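Local coordinates for beta-microseminoprotein (Homo sapiens, PDB 3IX0) that is a disulfide-rich secreted homodimer of seminal plasma that interacts with PI16 and probably binds immunoglobulin, at residues I5-V10 against T45-C50; D35-C40 against T51-P56. All coordinates share one frame; numbering follows the deposited sequence.

Interaction 1 (I5-V10 against T45-C50); sequences IPNEGV and TEISCC
N7 N lies 3.1 Å from T45 O and its N-H is nearly straight, but it meets the carbonyl from above its plane, 62° out of it. This bond closes the edge pair of the four-stranded antiparallel sheet of this Greek-key protein, strand 2-6, outermost within the chain, against strand 46-51. Two positions further in, past the non-hydrogen-bonded pair P6-E46, the bonding is regular: I5 and I47 form a hydrogen-bonded pair, I5 N to I47 O 2.9 Å and I47 N to I5 O 2.8 Å. Their side chains share one face, and CG1 of I5 lies 4.1 Å from CB of I47. That approach follows from chi1 of 51°, which sets CG1 of I5 between the backbone N and the carbonyl carbon. The side chains of P6 and E46 diverge instead, and the CA of E46 adds a CH...O contact to I5 O. On the outer edge, I5 and P6 pack on E91 and S90 of the second subunit. The amide of N7 is gripped at both ends: ND2 shares its two N-H groups among the carbonyl oxygens of R16, Y43 and E44, while N7 OD1 closes an Asx turn by accepting from G9 N at 2.9 Å.

Interaction 2 (D35-C40 against T51-P56); sequences DNCETC and TLVSTP
L52 N donates to C37 O across an N...O distance of 2.8 Å, with an N-H...O angle of 177°; the donor is tilted 34° from the carbonyl plane, and next to this bond E38 and T51 form an antiparallel non-hydrogen-bonded pair with their CA atoms 4.4 Å apart. The side chains of that pair diverge, so the apolar packing falls to their neighbours. L52 lies over the backbone of strand 38-42: L52 CD1 comes 3.7 Å from E38 C, while L52 CD2 meets the methyl T39 CG2 at 3.6 Å. The side chains of L52 and T39 cross at about a right angle. The branching of T39 divides its roles, because with OG1 anti to the backbone N (chi1 170°) the methyl is left to L52 and the hydroxyl bonds to E31. The pairing lies where strand 46-51 of the four-stranded sheet ends and the chain runs on to strand 55-58, which pairs with strand 91-93 in a separate small sheet. Here T51 forms an ST turn, its OG1 accepting from V53 N at 3.0 Å in a nearly straight bond. A valine in its place would probably leave V53 N without this acceptor and the turn freer to shift. From the end of the turn, CG2 of V53 rests against CB of C37 at 3.6 Å, and V53 also touches Y75 of strand 74-79. The sulfur of C37 continues into the disulfide with C73, which ties the loop before strand 38-42 to the residue preceding strand 74-79.

Both contacts reach the same four-stranded sheet, and strand 46-51 links them: it pairs with strand 2-6 in interaction 1 and with strand 38-42 on its other side, while its last residue, T51, begins segment 51-56 of interaction 2. The C40-C49 disulfide covalently joins segment 35-40 to segment 45-50. Neither contact is core by burial, since none of the touching residues of interaction 1 is buried and only C37 of interaction 2 is. Their positions nevertheless differ, with centres about 16 Å and 2 Å from the chain centre. The edge contact relies on three backbone bonds and meets the second subunit; the central one has a single cross-segment bond supplemented by aliphatic packing.

Interaction 1 (I5-V10 against T45-C50)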
# COMPACT_ATOMS: atom_id res chain seq x y z
N ILE B 5 9.43 -8.03 -3.57
CA ILE B 5 10.71 -8.34 -4.17
C ILE B 5 10.85 -9.85 -4.20
O ILE B 5 10.13 -10.57 -3.49
CB ILE B 5 11.88 -7.77 -3.35
CG1 ILE B 5 11.73 -8.17 -1.89
CG2 ILE B 5 11.94 -6.26 -3.50
CD1 ILE B 5 12.92 -7.84 -1.00
N PRO B 6 11.78 -10.33 -5.02
CA PRO B 6 12.02 -11.77 -5.15
C PRO B 6 12.46 -12.35 -3.83
O PRO B 6 13.12 -11.66 -3.07
CB PRO B 6 13.21 -11.84 -6.13
CG PRO B 6 13.19 -10.52 -6.87
CD PRO B 6 12.67 -9.53 -5.88
N ASN B 7 12.08 -13.59 -3.55
CA ASN B 7 12.66 -14.33 -2.45
C ASN B 7 13.87 -15.15 -2.94
O ASN B 7 13.71 -16.14 -3.65
CB ASN B 7 11.61 -15.26 -1.83
CG ASN B 7 12.18 -16.08 -0.69
OD1 ASN B 7 13.24 -15.75 -0.17
ND2 ASN B 7 11.49 -17.15 -0.31
N GLU B 8 15.07 -14.74 -2.59
CA GLU B 8 16.24 -15.52 -3.00
C GLU B 8 16.57 -16.61 -2.01
O GLU B 8 17.41 -17.47 -2.29
CB GLU B 8 17.45 -14.63 -3.25
CG GLU B 8 17.36 -13.86 -4.55
CD GLU B 8 18.70 -13.33 -4.97
OE1 GLU B 8 19.59 -13.21 -4.10
OE2 GLU B 8 18.86 -13.03 -6.18
N GLY B 9 15.91 -16.59 -0.86
CA GLY B 9 16.21 -17.51 0.22
C GLY B 9 17.62 -17.23 0.70
O GLY B 9 18.16 -16.15 0.44
N VAL B 10 18.22 -18.20 1.38
CA VAL B 10 19.62 -18.09 1.77
C VAL B 10 20.45 -19.17 1.08
O VAL B 10 20.36 -20.35 1.43
CB VAL B 10 19.79 -18.19 3.30
CG1 VAL B 10 21.24 -17.95 3.69
CG2 VAL B 10 18.87 -17.18 3.99
N THR B 45 8.09 -17.45 -3.55
CA THR B 45 8.80 -16.74 -4.59
C THR B 45 8.97 -15.24 -4.36
O THR B 45 9.59 -14.57 -5.18
CB THR B 45 8.11 -16.93 -5.95
OG1 THR B 45 6.76 -16.45 -5.85
CG2 THR B 45 8.10 -18.41 -6.31
N GLU B 46 8.44 -14.73 -3.26
CA GLU B 46 8.50 -13.29 -3.03
C GLU B 46 8.43 -12.91 -1.56
O GLU B 46 7.98 -13.69 -0.73
CB GLU B 46 7.37 -12.59 -3.80
CG GLU B 46 5.97 -13.04 -3.42
CD GLU B 46 4.88 -12.25 -4.15
OE1 GLU B 46 5.20 -11.55 -5.14
OE2 GLU B 46 3.71 -12.31 -3.73
N ILE B 47 8.86 -11.69 -1.27
CA ILE B 47 8.68 -11.10 0.03
C ILE B 47 7.98 -9.78 -0.18
O ILE B 47 8.35 -9.00 -1.06
CB ILE B 47 10.04 -10.84 0.72
CG1 ILE B 47 10.86 -12.12 0.82
CG2 ILE B 47 9.82 -10.26 2.12
CD1 ILE B 47 12.31 -11.86 1.17
N SER B 48 6.94 -9.53 0.61
CA SER B 48 6.27 -8.25 0.59
C SER B 48 6.39 -7.59 1.97
O SER B 48 6.35 -8.25 2.99
CB SER B 48 4.80 -8.42 0.23
OG SER B 48 4.12 -9.11 1.26
N CYS B 49 6.56 -6.28 1.98
CA CYS B 49 6.49 -5.51 3.21
C CYS B 49 5.53 -4.36 2.99
O CYS B 49 5.59 -3.69 1.95
CB CYS B 49 7.88 -5.01 3.63
SG CYS B 49 8.97 -6.37 4.18
N CYS B 50 4.65 -4.13 3.96
CA CYS B 50 3.67 -3.06 3.87
C CYS B 50 3.77 -2.21 5.12
O CYS B 50 3.97 -2.72 6.21
CB CYS B 50 2.25 -3.64 3.77
SG CYS B 50 1.97 -4.73 2.38

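Interaction 2 (D35-C40 against T51-P56)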
# COMPACT_ATOMS: atom_id res chain seq x y z
N ASP B 35 10.88 -3.64 12.94
CA ASP B 35 11.11 -2.63 13.96
C ASP B 35 10.93 -1.23 13.41
O ASP B 35 11.38 -0.25 14.01
CB ASP B 35 12.50 -2.81 14.59
CG ASP B 35 12.57 -4.02 15.49
OD1 ASP B 35 11.56 -4.32 16.17
OD2 ASP B 35 13.62 -4.69 15.51
N ASN B 36 10.28 -1.13 12.26
CA ASN B 36 10.02 0.18 11.68
C ASN B 36 8.60 0.23 11.14
O ASN B 36 8.34 0.70 10.02
CB ASN B 36 11.06 0.54 10.61
CG ASN B 36 10.87 -0.23 9.32
OD1 ASN B 36 10.67 -1.46 9.32
ND2 ASN B 36 10.94 0.48 8.20
N CYS B 37 7.69 -0.30 11.95
CA CYS B 37 6.26 -0.17 11.67
C CYS B 37 5.88 -0.74 10.31
O CYS B 37 5.14 -0.11 9.54
CB CYS B 37 5.84 1.30 11.78
SG CYS B 37 6.08 1.94 13.48
N GLU B 38 6.39 -1.94 10.00
CA GLU B 38 5.96 -2.64 8.81
C GLU B 38 5.50 -4.04 9.13
O GLU B 38 5.94 -4.66 10.11
CB GLU B 38 7.08 -2.72 7.76
CG GLU B 38 7.59 -1.37 7.28
CD GLU B 38 8.80 -1.50 6.35
OE1 GLU B 38 9.45 -2.55 6.39
OE2 GLU B 38 9.08 -0.56 5.59
N THR B 39 4.62 -4.54 8.28
CA THR B 39 4.27 -5.94 8.31
C THR B 39 4.77 -6.58 7.01
O THR B 39 4.44 -6.11 5.90
CB THR B 39 2.75 -6.16 8.53
OG1 THR B 39 2.45 -7.54 8.31
CG2 THR B 39 1.91 -5.32 7.57
N CYS B 40 5.57 -7.62 7.15
CA CYS B 40 6.16 -8.33 6.02
C CYS B 40 5.65 -9.76 5.96
O CYS B 40 5.37 -10.36 6.99
CB CYS B 40 7.68 -8.37 6.16
SG CYS B 40 8.45 -6.76 6.09
N THR B 51 3.60 -0.90 4.98
CA THR B 51 3.65 -0.05 6.15
C THR B 51 2.40 -0.24 7.01
O THR B 51 1.29 -0.44 6.51
CB THR B 51 3.78 1.43 5.77
OG1 THR B 51 3.94 2.20 6.96
CG2 THR B 51 2.54 1.91 5.03
N LEU B 52 2.57 -0.17 8.32
CA LEU B 52 1.40 -0.12 9.18
C LEU B 52 0.94 1.31 9.45
O LEU B 52 -0.10 1.53 10.08
CB LEU B 52 1.65 -0.87 10.48
CG LEU B 52 1.86 -2.37 10.21
CD1 LEU B 52 2.65 -3.02 11.34
CD2 LEU B 52 0.51 -3.06 9.98
N VAL B 53 1.70 2.30 8.98
CA VAL B 53 1.43 3.68 9.38
C VAL B 53 0.46 4.39 8.46
O VAL B 53 0.72 4.54 7.27
CB VAL B 53 2.72 4.53 9.48
CG1 VAL B 53 2.38 5.94 9.97
CG2 VAL B 53 3.74 3.85 10.40
N SER B 54 -0.65 4.86 9.02
CA SER B 54 -1.56 5.73 8.30
C SER B 54 -1.16 7.22 8.48
O SER B 54 -1.14 7.74 9.59
CB SER B 54 -2.99 5.50 8.79
OG SER B 54 -3.89 5.91 7.79
N THR B 55 -0.85 7.87 7.37
CA THR B 55 -0.42 9.27 7.37
C THR B 55 -1.59 10.22 7.14
O THR B 55 -2.22 10.18 6.10
CB THR B 55 0.62 9.51 6.24
OG1 THR B 55 1.65 8.53 6.35
CG2 THR B 55 1.24 10.91 6.33
N PRO B 56 -1.87 11.09 8.12
CA PRO B 56 -2.93 12.09 7.93
C PRO B 56 -2.46 13.13 6.94
O PRO B 56 -1.37 13.65 7.09
CB PRO B 56 -3.06 12.73 9.31
CG PRO B 56 -1.64 12.53 9.91
CD PRO B 56 -1.28 11.15 9.47